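Local coordinates for class II aldolase/adducin domain protein (Pseudomonas syringae pv. phaseolicola 1448A, PDB 3OCR) that is of undetermined function but has the class II aldolase/adducin fold, and may, as some family members do, bind actin filaments, at residues Ile54-Ser59 and Leu76-Ile81; Ile71-Leu76 and Asn85-Asp90; Ile134-Gln139 and Ile215-Gln220; Gly142-Ser147 and Ala225-Pro230. All coordinates share one frame; numbering follows the deposited sequence.

Contact 1 (Ile54-Ser59 and Leu76-Ile81); sequences IYTHFS and LLFDEI
Phe78 turns the edge of its ring to one face of Phe58. Its CE2 lies 3.9 Å from Phe58 CZ, off the middle of the ring and toward the rim. The planes meet at 64°, an edge-to-face (T-shaped) pair. In Phe78, CG is anti to the carbonyl carbon (chi1 -83°), and this swings the ring from its loop toward residues 54-59. The far rim of the same ring meets polar atoms. Phe78 CE1 is 3.3 Å from Thr56 O, which sits at the ring edge near its plane. Thr56 OG1 approaches from another direction, 3.5 Å from Phe78 CZ. That hydroxyl is turned back along its own chain and donates to Tyr55 O. Residues 54-59 lead into strand 58-61, an inner strand of the mixed sheet of the class II aldolase/adducin fold, and residues 76-81 lie in the loop between strands 68-71 and 87-90. Tyr42 of helix 29-47 packs on both phenylalanines. Beyond the rings, Ile54 CG2 meets Leu77 CD2 at 3.6 Å, one branch methyl on another. A water donates to both Ile54 O and Leu76 O and ties the two backbones together. Glu80 OE1 accepts from Leu77 N, 2.8 Å away, on the anti side of the carboxylate. The other oxygen, Glu80 OE2, forms a salt bridge with Arg262 of the second subunit.

Contact 2 (Ile71-Leu76 and Asn85-Asp90); sequences INAFGL and NLVKVD
An antiparallel bridge joins the end of strand 68-71 to the start of strand 87-90, with Ile71 and Val87 as a hydrogen-bonded pair. Val87 N donates to Ile71 O at 2.7 Å, and Ile71 N returns a bond to Val87 O at 2.9 Å. Ile71 and Val87 put their side chains on the same face of the sheet. Past the bridge the first chain leaves the sheet, and Val87 CG2 packs on Ala73 CB at 3.7 Å. With CG1 of Val87 anti to the backbone N (chi1 -172°), CG2 is the branch that meets Ala73. Leu86 CD2 lies 3.5 Å from Ile71 O. At the far end Leu76 and Asn85 come from opposite directions, and Leu76 CD1 is 3.8 Å from Asn85 ND2. Both ends of the Asn85 amide are bonded: OD1 accepts from Thr82 N, and ND2 donates to Glu80 O. A water also donates to Asn85 OD1 and accepts from Ala73 N, bridging the two segments. Residues 73-76 form a type II beta turn, with Gly75 at positive phi. Consecutive antiparallel strands joined this way form a beta hairpin with a long connecting loop.

Contact 3 (Ile134-Gln139 and Ile215-Gln220); sequences IAVSAQ and IQIAAQ
Gln139 faces Gln216 and Gln220 in a cluster of three side-chain amides between two helix ends. Residues 134-139 run off the end of helix 131-137, and residues 215-220 off the end of the long helix 199-219 of the class II aldolase/adducin fold. The buried, tightly bonded part is polar. Gln139 NE2 donates to Gln220 OE1 at 2.8 Å, nearly straight at 167°. The donor stands above the carbonyl plane of Gln220, off the lone pairs. The return bond runs from Gln220 NE2 to Gln139 OE1 at 3.0 Å, so these two amides grip each other twice, with their planes 55° apart. In Gln220, CG sits between the backbone N and the carbonyl carbon (chi1 81°), and the chain beyond it is extended to reach across. Gln216 slides past Gln139 in the opposite direction and also carries bonds to the loop after helix 131-137: its OE1 accepts from Leu144 N and its NE2 donates to Gly142 O. Gln139 NE2 has a further acceptor, Ala219 O of the second subunit. The apolar side is the more open one. Ile217 CD1 touches Ala135 CB at 3.6 Å and Val136 CG2 at 4.0 Å. Ile217 is partly exposed, whereas the glutamines are buried; it also packs on Ser221 of the second subunit. Gln139 OE1 takes two donors from opposite faces of its plane: Gln220 NE2, and Gln216 NE2 through a bent bond of 2.9 Å.

Contact 4 (Gly142-Ser147 and Ala225-Pro230); sequences GLLPIS and AELVFP
Ile146 lays its CG2 methyl over one face of the Phe229 ring. The methyl is 4.0 Å from the ring centroid and 17° off the normal, a CH-pi contact. Ile146 CG2 is anti to the carbonyl carbon, with CG1 in the tighter place between the backbone N and that carbon (chi1 48°); this turns the methyl toward residues 225-230. Pro145 comes to the same ring from its edge. Its CD lies near the ring plane, 3.9 Å from Phe229 CE1, and the two side chains meet at a slant. The ring is thus held on a face and at an edge by consecutive residues. Leu144 and Leu227 cross at about a right angle, and Leu144 CD1 meets Leu227 CD1 at 3.6 Å. Ile146 CG2 also rests 3.6 Å from Val228 O. The contact joins the loop between helices 131-137 and 148-151 to the loop between helices 199-219 and 232-243. Pro145 is the centre of an inverse gamma turn. Leu227 and Ile146 both pack on Ala219 of helix 199-219. Asn189 of the third subunit donates to Ile146 O and Val228 O, binding both loops from outside. Pro145 O lies 3.4 Å from Pro230 CD and has no hydrogen-bonding partner in the model. The two loops therefore hold each other by van der Waals and CH-pi contacts, and most of their polar bonding is with Gln216, Ser150 and the third subunit.

In the fold
Contacts 1 and 2 lie side by side on neighbouring strands of the sheet, and both draw on the loop between strands 68-71 and 87-90. They share Leu76 and are joined by a probable bond from His57 ND1 to Asn72 OD1. Contact 1 is mainly aromatic; contact 2 adds strand pairing. Both are buried. Contacts 3 and 4 form a second pair around the end of helix 199-219, with Gln216 of contact 3 bonded to the backbone of contact 4. Contact 3 is buried and rich in amides, while contact 4 is apolar, partly buried and nearer the surface. The centres of contacts 2 and 4 are about 39 Å apart, on opposite sides of the chain's centre. All four contacts meet neighbouring subunits.

Contact 1 (Ile54-Ser59 and Leu76-Ile81)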
loop_
_atom_site.group_PDB
_atom_site.type_symbol
_atom_site.label_atom_id
_atom_site.label_comp_id
_atom_site.label_asym_id
_atom_site.label_seq_id
_atom_site.Cartn_x
_atom_site.Cartn_y
_atom_site.Cartn_z
ATOM N N ILE A 54 -2.482 10.847 16.955
ATOM C CA ILE A 54 -2.815 12.144 17.540
ATOM C C ILE A 54 -1.640 13.111 17.628
ATOM O O ILE A 54 -1.748 14.152 18.278
ATOM C CB ILE A 54 -3.472 12.004 18.934
ATOM C CG1 ILE A 54 -2.645 11.087 19.831
ATOM C CG2 ILE A 54 -4.904 11.502 18.794
ATOM C CD1 ILE A 54 -2.910 11.261 21.309
ATOM N N TYR A 55 -0.520 12.753 17.015
ATOM C CA TYR A 55 0.675 13.553 17.122
ATOM C C TYR A 55 0.820 14.383 15.832
ATOM O O TYR A 55 0.072 14.186 14.871
ATOM C CB TYR A 55 1.862 12.644 17.427
ATOM C CG TYR A 55 1.508 11.660 18.535
ATOM C CD1 TYR A 55 1.411 12.090 19.863
ATOM C CD2 TYR A 55 1.216 10.320 18.252
ATOM C CE1 TYR A 55 1.055 11.214 20.885
ATOM C CE2 TYR A 55 0.862 9.425 19.268
ATOM C CZ TYR A 55 0.776 9.886 20.590
ATOM O OH TYR A 55 0.427 9.044 21.621
ATOM N N THR A 56 1.750 15.323 15.820
ATOM C CA THR A 56 1.863 16.321 14.735
ATOM C C THR A 56 0.665 17.274 14.597
ATOM O O THR A 56 -0.455 16.967 14.982
ATOM C CB THR A 56 2.288 15.723 13.354
ATOM O OG1 THR A 56 1.140 15.311 12.596
ATOM C CG2 THR A 56 3.290 14.577 13.532
ATOM N N HIS A 57 0.943 18.442 14.030
ATOM C CA HIS A 57 0.060 19.581 14.113
ATOM C C HIS A 57 0.217 20.509 12.931
ATOM O O HIS A 57 1.313 20.628 12.361
ATOM C CB HIS A 57 0.377 20.363 15.379
ATOM C CG HIS A 57 0.297 19.538 16.625
ATOM N ND1 HIS A 57 -0.902 19.221 17.226
ATOM C CD2 HIS A 57 1.262 18.939 17.365
ATOM C CE1 HIS A 57 -0.672 18.464 18.283
ATOM N NE2 HIS A 57 0.630 18.277 18.389
ATOM N N PHE A 58 -0.888 21.148 12.569
ATOM C CA PHE A 58 -0.889 22.240 11.585
ATOM C C PHE A 58 -1.330 23.514 12.289
ATOM O O PHE A 58 -2.360 23.510 12.962
ATOM C CB PHE A 58 -1.881 21.952 10.455
ATOM C CG PHE A 58 -1.577 20.727 9.644
ATOM C CD1 PHE A 58 -0.323 20.125 9.676
ATOM C CD2 PHE A 58 -2.539 20.215 8.777
ATOM C CE1 PHE A 58 -0.058 19.011 8.910
ATOM C CE2 PHE A 58 -2.266 19.094 7.994
ATOM C CZ PHE A 58 -1.007 18.504 8.061
ATOM N N SER A 59 -0.606 24.616 12.104
ATOM C CA SER A 59 -1.038 25.898 12.703
ATOM C C SER A 59 -1.271 26.957 11.622
ATOM O O SER A 59 -0.653 26.892 10.551
ATOM C CB SER A 59 -0.010 26.401 13.722
ATOM O OG SER A 59 1.241 26.614 13.100
ATOM N N LEU A 76 -7.493 14.955 19.769
ATOM C CA LEU A 76 -8.382 14.703 18.631
ATOM C C LEU A 76 -7.596 14.226 17.425
ATOM O O LEU A 76 -6.491 14.684 17.192
ATOM C CB LEU A 76 -9.133 15.969 18.228
ATOM C CG LEU A 76 -10.212 16.504 19.166
ATOM C CD1 LEU A 76 -11.092 17.507 18.381
ATOM C CD2 LEU A 76 -11.044 15.383 19.744
ATOM N N LEU A 77 -8.191 13.326 16.655
ATOM C CA LEU A 77 -7.644 12.894 15.374
ATOM C C LEU A 77 -7.900 13.941 14.275
ATOM O O LEU A 77 -8.877 14.677 14.335
ATOM C CB LEU A 77 -8.279 11.561 14.974
ATOM C CG LEU A 77 -8.045 10.382 15.914
ATOM C CD1 LEU A 77 -8.892 9.195 15.485
ATOM C CD2 LEU A 77 -6.548 10.030 15.901
ATOM N N PHE A 78 -7.019 13.980 13.274
ATOM C CA PHE A 78 -7.106 14.916 12.144
ATOM C C PHE A 78 -8.473 14.814 11.497
ATOM O O PHE A 78 -9.019 15.801 11.011
ATOM C CB PHE A 78 -6.017 14.599 11.125
ATOM C CG PHE A 78 -4.666 15.205 11.461
ATOM C CD1 PHE A 78 -4.292 15.427 12.793
ATOM C CD2 PHE A 78 -3.787 15.560 10.455
ATOM C CE1 PHE A 78 -3.046 15.989 13.113
ATOM C CE2 PHE A 78 -2.520 16.122 10.755
ATOM C CZ PHE A 78 -2.159 16.333 12.092
ATOM N N ASP A 79 -9.006 13.596 11.543
ATOM C CA ASP A 79 -10.301 13.193 11.030
ATOM C C ASP A 79 -11.482 13.826 11.748
ATOM O O ASP A 79 -12.619 13.731 11.290
ATOM C CB ASP A 79 -10.415 11.686 11.269
ATOM C CG ASP A 79 -10.757 10.937 10.028
ATOM O OD1 ASP A 79 -11.048 11.593 9.006
ATOM O OD2 ASP A 79 -10.732 9.692 10.059
ATOM N N GLU A 80 -11.223 14.410 12.909
ATOM C CA GLU A 80 -12.290 14.887 13.774
ATOM C C GLU A 80 -12.315 16.397 13.788
ATOM O O GLU A 80 -13.229 17.008 14.331
ATOM C CB GLU A 80 -12.104 14.364 15.203
ATOM C CG GLU A 80 -12.309 12.862 15.359
ATOM C CD GLU A 80 -11.942 12.371 16.757
ATOM O OE1 GLU A 80 -10.846 12.710 17.269
ATOM O OE2 GLU A 80 -12.749 11.630 17.336
ATOM N N ILE A 81 -11.308 17.004 13.178
ATOM C CA ILE A 81 -11.130 18.443 13.296
ATOM C C ILE A 81 -12.223 19.163 12.500
ATOM O O ILE A 81 -12.586 18.724 11.402
ATOM C CB ILE A 81 -9.753 18.874 12.826
ATOM C CG1 ILE A 81 -8.649 18.068 13.564
ATOM C CG2 ILE A 81 -9.576 20.410 12.965
ATOM C CD1 ILE A 81 -8.690 18.126 15.119
HETATM O O HOH W 1 -4.411 15.253 18.768
#

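Contact 2 (Ile71-Leu76 and Asn85-Asp90)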
loop_
_atom_site.group_PDB
_atom_site.type_symbol
_atom_site.label_atom_id
_atom_site.label_comp_id
_atom_site.label_asym_id
_atom_site.label_seq_id
_atom_site.Cartn_x
_atom_site.Cartn_y
_atom_site.Cartn_z
ATOM N N ILE A 71 -4.842 25.801 16.223
ATOM C CA ILE A 71 -4.239 24.465 16.240
ATOM C C ILE A 71 -5.296 23.453 16.730
ATOM O O ILE A 71 -6.343 23.852 17.297
ATOM C CB ILE A 71 -2.940 24.464 17.107
ATOM C CG1 ILE A 71 -2.121 23.189 16.905
ATOM C CG2 ILE A 71 -3.275 24.748 18.582
ATOM C CD1 ILE A 71 -0.608 23.391 16.996
ATOM N N ASN A 72 -5.063 22.165 16.467
ATOM C CA ASN A 72 -5.961 21.113 16.960
ATOM C C ASN A 72 -5.972 21.020 18.482
ATOM O O ASN A 72 -4.964 21.313 19.146
ATOM C CB ASN A 72 -5.675 19.728 16.314
ATOM C CG ASN A 72 -4.292 19.167 16.669
ATOM O OD1 ASN A 72 -3.271 19.844 16.558
ATOM N ND2 ASN A 72 -4.267 17.913 17.088
ATOM N N ALA A 73 -7.130 20.649 19.011
ATOM C CA ALA A 73 -7.292 20.307 20.415
ATOM C C ALA A 73 -6.536 19.024 20.735
ATOM O O ALA A 73 -6.474 18.110 19.908
ATOM C CB ALA A 73 -8.800 20.157 20.773
ATOM N N PHE A 74 -6.013 18.970 21.964
ATOM C CA PHE A 74 -5.204 17.868 22.504
ATOM C C PHE A 74 -5.943 16.545 22.447
ATOM O O PHE A 74 -6.959 16.371 23.121
ATOM C CB PHE A 74 -4.901 18.170 23.977
ATOM C CG PHE A 74 -3.675 17.463 24.534
ATOM C CD1 PHE A 74 -2.752 16.838 23.693
ATOM C CD2 PHE A 74 -3.425 17.481 25.912
ATOM C CE1 PHE A 74 -1.600 16.217 24.216
ATOM C CE2 PHE A 74 -2.281 16.878 26.448
ATOM C CZ PHE A 74 -1.369 16.244 25.596
ATOM N N GLY A 75 -5.465 15.623 21.623
ATOM C CA GLY A 75 -6.045 14.273 21.618
ATOM C C GLY A 75 -7.093 13.963 20.558
ATOM O O GLY A 75 -7.524 12.824 20.449
ATOM N N LEU A 76 -7.493 14.955 19.769
ATOM C CA LEU A 76 -8.382 14.703 18.631
ATOM C C LEU A 76 -7.596 14.226 17.425
ATOM O O LEU A 76 -6.491 14.684 17.192
ATOM C CB LEU A 76 -9.133 15.969 18.228
ATOM C CG LEU A 76 -10.212 16.504 19.166
ATOM C CD1 LEU A 76 -11.092 17.507 18.381
ATOM C CD2 LEU A 76 -11.044 15.383 19.744
ATOM N N ASN A 85 -14.013 23.475 16.184
ATOM C CA ASN A 85 -13.324 22.913 17.357
ATOM C C ASN A 85 -11.815 23.181 17.437
ATOM O O ASN A 85 -11.129 22.761 18.390
ATOM C CB ASN A 85 -13.729 21.435 17.614
ATOM C CG ASN A 85 -13.150 20.440 16.604
ATOM O OD1 ASN A 85 -12.100 20.662 15.969
ATOM N ND2 ASN A 85 -13.818 19.297 16.495
ATOM N N LEU A 86 -11.310 23.927 16.459
ATOM C CA LEU A 86 -9.915 24.323 16.484
ATOM C C LEU A 86 -9.714 25.198 17.704
ATOM O O LEU A 86 -10.665 25.820 18.199
ATOM C CB LEU A 86 -9.535 25.065 15.212
ATOM C CG LEU A 86 -9.312 24.103 14.052
ATOM C CD1 LEU A 86 -9.526 24.846 12.769
ATOM C CD2 LEU A 86 -7.888 23.489 14.124
ATOM N N VAL A 87 -8.489 25.213 18.212
ATOM C CA VAL A 87 -8.214 25.999 19.397
ATOM C C VAL A 87 -7.402 27.235 19.032
ATOM O O VAL A 87 -6.388 27.129 18.317
ATOM C CB VAL A 87 -7.480 25.177 20.485
ATOM C CG1 VAL A 87 -7.380 25.972 21.782
ATOM C CG2 VAL A 87 -8.174 23.848 20.727
ATOM N N LYS A 88 -7.827 28.383 19.559
ATOM C CA LYS A 88 -7.097 29.638 19.386
ATOM C C LYS A 88 -6.183 29.885 20.567
ATOM O O LYS A 88 -6.637 29.953 21.724
ATOM C CB LYS A 88 -8.042 30.821 19.217
ATOM C CG LYS A 88 -7.305 32.135 18.890
ATOM C CD LYS A 88 -8.248 33.178 18.308
ATOM C CE LYS A 88 -9.147 33.778 19.375
ATOM N NZ LYS A 88 -10.011 34.835 18.779
ATOM N N VAL A 89 -4.896 30.017 20.258
ATOM C CA VAL A 89 -3.864 30.226 21.274
ATOM C C VAL A 89 -3.001 31.455 20.911
ATOM O O VAL A 89 -2.995 31.891 19.753
ATOM C CB VAL A 89 -2.959 28.976 21.452
ATOM C CG1 VAL A 89 -3.786 27.753 21.899
ATOM C CG2 VAL A 89 -2.182 28.659 20.183
ATOM N N ASP A 90 -2.295 32.002 21.901
ATOM C CA ASP A 90 -1.377 33.133 21.664
ATOM C C ASP A 90 -0.017 32.554 21.284
ATOM O O ASP A 90 0.111 31.343 21.160
ATOM C CB ASP A 90 -1.281 34.052 22.899
ATOM C CG ASP A 90 -0.780 33.328 24.157
ATOM O OD1 ASP A 90 -0.125 32.270 24.052
ATOM O OD2 ASP A 90 -1.041 33.837 25.270
HETATM O O HOH W 2 -9.473 20.978 17.074
#

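Contact 3 (Ile134-Gln139 and Ile215-Gln220)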
loop_
_atom_site.group_PDB
_atom_site.type_symbol
_atom_site.label_atom_id
_atom_site.label_comp_id
_atom_site.label_asym_id
_atom_site.label_seq_id
_atom_site.Cartn_x
_atom_site.Cartn_y
_atom_site.Cartn_z
ATOM N N ILE A 134 9.675 10.835 6.708
ATOM C CA ILE A 134 10.673 10.487 7.715
ATOM C C ILE A 134 11.813 9.689 7.072
ATOM O O ILE A 134 12.975 9.929 7.357
ATOM C CB ILE A 134 10.054 9.739 8.899
ATOM C CG1 ILE A 134 8.923 10.581 9.532
ATOM C CG2 ILE A 134 11.110 9.355 9.918
ATOM C CD1 ILE A 134 8.167 9.833 10.570
ATOM N N ALA A 135 11.475 8.770 6.162
ATOM C CA ALA A 135 12.482 7.950 5.505
ATOM C C ALA A 135 13.510 8.812 4.762
ATOM O O ALA A 135 14.758 8.639 4.898
ATOM C CB ALA A 135 11.789 6.951 4.536
ATOM N N VAL A 136 13.002 9.729 3.950
ATOM C CA VAL A 136 13.909 10.686 3.290
ATOM C C VAL A 136 14.681 11.533 4.308
ATOM O O VAL A 136 15.908 11.759 4.131
ATOM C CB VAL A 136 13.208 11.576 2.221
ATOM C CG1 VAL A 136 14.221 12.585 1.660
ATOM C CG2 VAL A 136 12.652 10.715 1.054
ATOM N N SER A 137 13.989 11.987 5.357
ATOM C CA SER A 137 14.649 12.681 6.476
ATOM C C SER A 137 15.856 11.909 7.012
ATOM O O SER A 137 16.844 12.519 7.411
ATOM C CB SER A 137 13.691 12.921 7.640
ATOM O OG SER A 137 12.456 13.461 7.197
ATOM N N ALA A 138 15.750 10.578 7.046
ATOM C CA ALA A 138 16.749 9.728 7.707
ATOM C C ALA A 138 17.990 9.440 6.862
ATOM O O ALA A 138 18.891 8.708 7.305
ATOM C CB ALA A 138 16.103 8.423 8.151
ATOM N N GLN A 139 18.051 9.992 5.648
ATOM C CA GLN A 139 19.157 9.691 4.717
ATOM C C GLN A 139 20.173 10.836 4.568
ATOM O O GLN A 139 19.779 12.006 4.462
ATOM C CB GLN A 139 18.593 9.304 3.332
ATOM C CG GLN A 139 17.621 8.115 3.388
ATOM C CD GLN A 139 16.993 7.772 2.055
ATOM O OE1 GLN A 139 17.128 8.502 1.056
ATOM N NE2 GLN A 139 16.238 6.692 2.051
ATOM N N ILE A 215 8.220 8.895 -4.213
ATOM C CA ILE A 215 8.820 8.521 -5.441
ATOM C C ILE A 215 10.286 8.158 -5.122
ATOM O O ILE A 215 10.813 7.196 -5.676
ATOM C CB ILE A 215 8.814 9.722 -6.452
ATOM C CG1 ILE A 215 7.431 9.941 -7.063
ATOM C CG2 ILE A 215 9.866 9.495 -7.542
ATOM C CD1 ILE A 215 7.249 11.383 -7.597
ATOM N N GLN A 216 10.918 8.906 -4.230
ATOM C CA GLN A 216 12.383 8.653 -3.942
ATOM C C GLN A 216 12.624 7.257 -3.343
ATOM O O GLN A 216 13.613 6.574 -3.671
ATOM C CB GLN A 216 12.921 9.640 -2.924
ATOM C CG GLN A 216 14.492 9.358 -2.604
ATOM C CD GLN A 216 15.164 10.553 -1.944
ATOM O OE1 GLN A 216 14.990 11.692 -2.381
ATOM N NE2 GLN A 216 15.922 10.307 -0.891
ATOM N N ILE A 217 11.745 6.879 -2.421
ATOM C CA ILE A 217 11.861 5.618 -1.704
ATOM C C ILE A 217 11.762 4.455 -2.718
ATOM O O ILE A 217 12.577 3.540 -2.676
ATOM C CB ILE A 217 10.786 5.477 -0.582
ATOM C CG1 ILE A 217 10.995 6.522 0.526
ATOM C CG2 ILE A 217 10.807 4.044 0.066
ATOM C CD1 ILE A 217 12.469 6.709 0.959
ATOM N N ALA A 218 10.802 4.546 -3.644
ATOM C CA ALA A 218 10.701 3.551 -4.764
ATOM C C ALA A 218 11.934 3.578 -5.678
ATOM O O ALA A 218 12.560 2.516 -5.954
ATOM C CB ALA A 218 9.442 3.791 -5.569
ATOM N N ALA A 219 12.304 4.782 -6.126
ATOM C CA ALA A 219 13.411 4.981 -7.100
ATOM C C ALA A 219 14.705 4.345 -6.653
ATOM O O ALA A 219 15.437 3.691 -7.450
ATOM C CB ALA A 219 13.631 6.509 -7.364
ATOM N N GLN A 220 14.982 4.521 -5.368
ATOM C CA GLN A 220 16.261 4.110 -4.794
ATOM C C GLN A 220 16.282 2.632 -4.299
ATOM O O GLN A 220 17.278 2.182 -3.698
ATOM C CB GLN A 220 16.666 5.096 -3.684
ATOM C CG GLN A 220 15.964 4.813 -2.363
ATOM C CD GLN A 220 16.037 5.979 -1.358
ATOM O OE1 GLN A 220 15.156 6.095 -0.507
ATOM N NE2 GLN A 220 17.083 6.812 -1.441
#

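Contact 4 (Gly142-Ser147 and Ala225-Pro230)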
loop_
_atom_site.group_PDB
_atom_site.type_symbol
_atom_site.label_atom_id
_atom_site.label_comp_id
_atom_site.label_asym_id
_atom_site.label_seq_id
_atom_site.Cartn_x
_atom_site.Cartn_y
_atom_site.Cartn_z
ATOM N N GLY A 142 19.560 13.271 1.943
ATOM C CA GLY A 142 18.202 13.815 1.976
ATOM C C GLY A 142 17.510 13.679 0.636
ATOM O O GLY A 142 17.616 12.646 -0.017
ATOM N N LEU A 143 16.793 14.718 0.220
ATOM C CA LEU A 143 15.969 14.629 -0.992
ATOM C C LEU A 143 16.818 14.779 -2.245
ATOM O O LEU A 143 17.406 15.819 -2.476
ATOM C CB LEU A 143 14.844 15.674 -0.966
ATOM C CG LEU A 143 13.820 15.636 -2.101
ATOM C CD1 LEU A 143 12.817 14.500 -1.969
ATOM C CD2 LEU A 143 13.103 16.990 -2.216
ATOM N N LEU A 144 16.829 13.729 -3.065
ATOM C CA LEU A 144 17.690 13.639 -4.239
ATOM C C LEU A 144 17.038 14.327 -5.463
ATOM O O LEU A 144 15.806 14.342 -5.572
ATOM C CB LEU A 144 17.992 12.152 -4.517
ATOM C CG LEU A 144 18.704 11.350 -3.399
ATOM C CD1 LEU A 144 18.685 9.851 -3.719
ATOM C CD2 LEU A 144 20.149 11.791 -3.221
ATOM N N PRO A 145 17.850 14.911 -6.371
ATOM C CA PRO A 145 17.269 15.522 -7.576
ATOM C C PRO A 145 17.084 14.489 -8.730
ATOM O O PRO A 145 17.822 14.507 -9.711
ATOM C CB PRO A 145 18.284 16.606 -7.927
ATOM C CG PRO A 145 19.612 16.065 -7.479
ATOM C CD PRO A 145 19.317 15.103 -6.311
ATOM N N ILE A 146 16.120 13.590 -8.597
ATOM C CA ILE A 146 16.018 12.442 -9.547
ATOM C C ILE A 146 14.642 12.307 -10.182
ATOM O O ILE A 146 14.371 11.348 -10.918
ATOM C CB ILE A 146 16.441 11.087 -8.895
ATOM C CG1 ILE A 146 15.768 10.869 -7.531
ATOM C CG2 ILE A 146 17.951 11.055 -8.688
ATOM C CD1 ILE A 146 14.344 10.370 -7.621
ATOM N N SER A 147 13.777 13.261 -9.893
ATOM C CA SER A 147 12.444 13.282 -10.472
ATOM C C SER A 147 12.010 14.725 -10.679
ATOM O O SER A 147 12.492 15.626 -10.005
ATOM C CB SER A 147 11.444 12.552 -9.574
ATOM O OG SER A 147 11.188 13.273 -8.353
ATOM N N ALA A 225 23.224 4.287 -6.276
ATOM C CA ALA A 225 24.123 4.130 -7.423
ATOM C C ALA A 225 23.411 3.738 -8.740
ATOM O O ALA A 225 23.988 3.853 -9.799
ATOM C CB ALA A 225 25.246 3.154 -7.100
ATOM N N GLU A 226 22.147 3.313 -8.672
ATOM C CA GLU A 226 21.409 2.988 -9.897
ATOM C C GLU A 226 20.676 4.201 -10.481
ATOM O O GLU A 226 20.089 4.129 -11.573
ATOM C CB GLU A 226 20.433 1.833 -9.648
ATOM C CG GLU A 226 21.113 0.559 -9.181
ATOM C CD GLU A 226 21.849 -0.174 -10.313
ATOM O OE1 GLU A 226 21.854 0.321 -11.475
ATOM O OE2 GLU A 226 22.411 -1.256 -10.042
ATOM N N LEU A 227 20.723 5.319 -9.759
ATOM C CA LEU A 227 19.929 6.478 -10.116
ATOM C C LEU A 227 20.542 7.292 -11.241
ATOM O O LEU A 227 21.772 7.397 -11.344
ATOM C CB LEU A 227 19.685 7.356 -8.885
ATOM C CG LEU A 227 18.889 6.745 -7.738
ATOM C CD1 LEU A 227 18.905 7.696 -6.572
ATOM C CD2 LEU A 227 17.466 6.464 -8.141
ATOM N N VAL A 228 19.684 7.821 -12.103
ATOM C CA VAL A 228 20.104 8.827 -13.097
ATOM C C VAL A 228 19.871 10.218 -12.523
ATOM O O VAL A 228 18.738 10.598 -12.198
ATOM C CB VAL A 228 19.320 8.742 -14.445
ATOM C CG1 VAL A 228 19.755 9.854 -15.389
ATOM C CG2 VAL A 228 19.511 7.434 -15.105
ATOM N N PHE A 229 20.956 10.980 -12.436
ATOM C CA PHE A 229 20.909 12.376 -12.020
ATOM C C PHE A 229 20.989 13.251 -13.272
ATOM O O PHE A 229 22.048 13.277 -13.937
ATOM C CB PHE A 229 22.102 12.684 -11.093
ATOM C CG PHE A 229 22.038 11.983 -9.757
ATOM C CD1 PHE A 229 21.571 12.657 -8.632
ATOM C CD2 PHE A 229 22.436 10.652 -9.626
ATOM C CE1 PHE A 229 21.498 12.006 -7.394
ATOM C CE2 PHE A 229 22.366 9.997 -8.387
ATOM C CZ PHE A 229 21.901 10.671 -7.276
ATOM N N PRO A 230 19.886 13.957 -13.615
ATOM C CA PRO A 230 19.946 14.909 -14.732
ATOM C C PRO A 230 21.066 15.935 -14.522
ATOM O O PRO A 230 21.475 16.171 -13.378
ATOM C CB PRO A 230 18.577 15.611 -14.665
ATOM C CG PRO A 230 17.690 14.634 -13.988
ATOM C CD PRO A 230 18.553 13.969 -12.968
#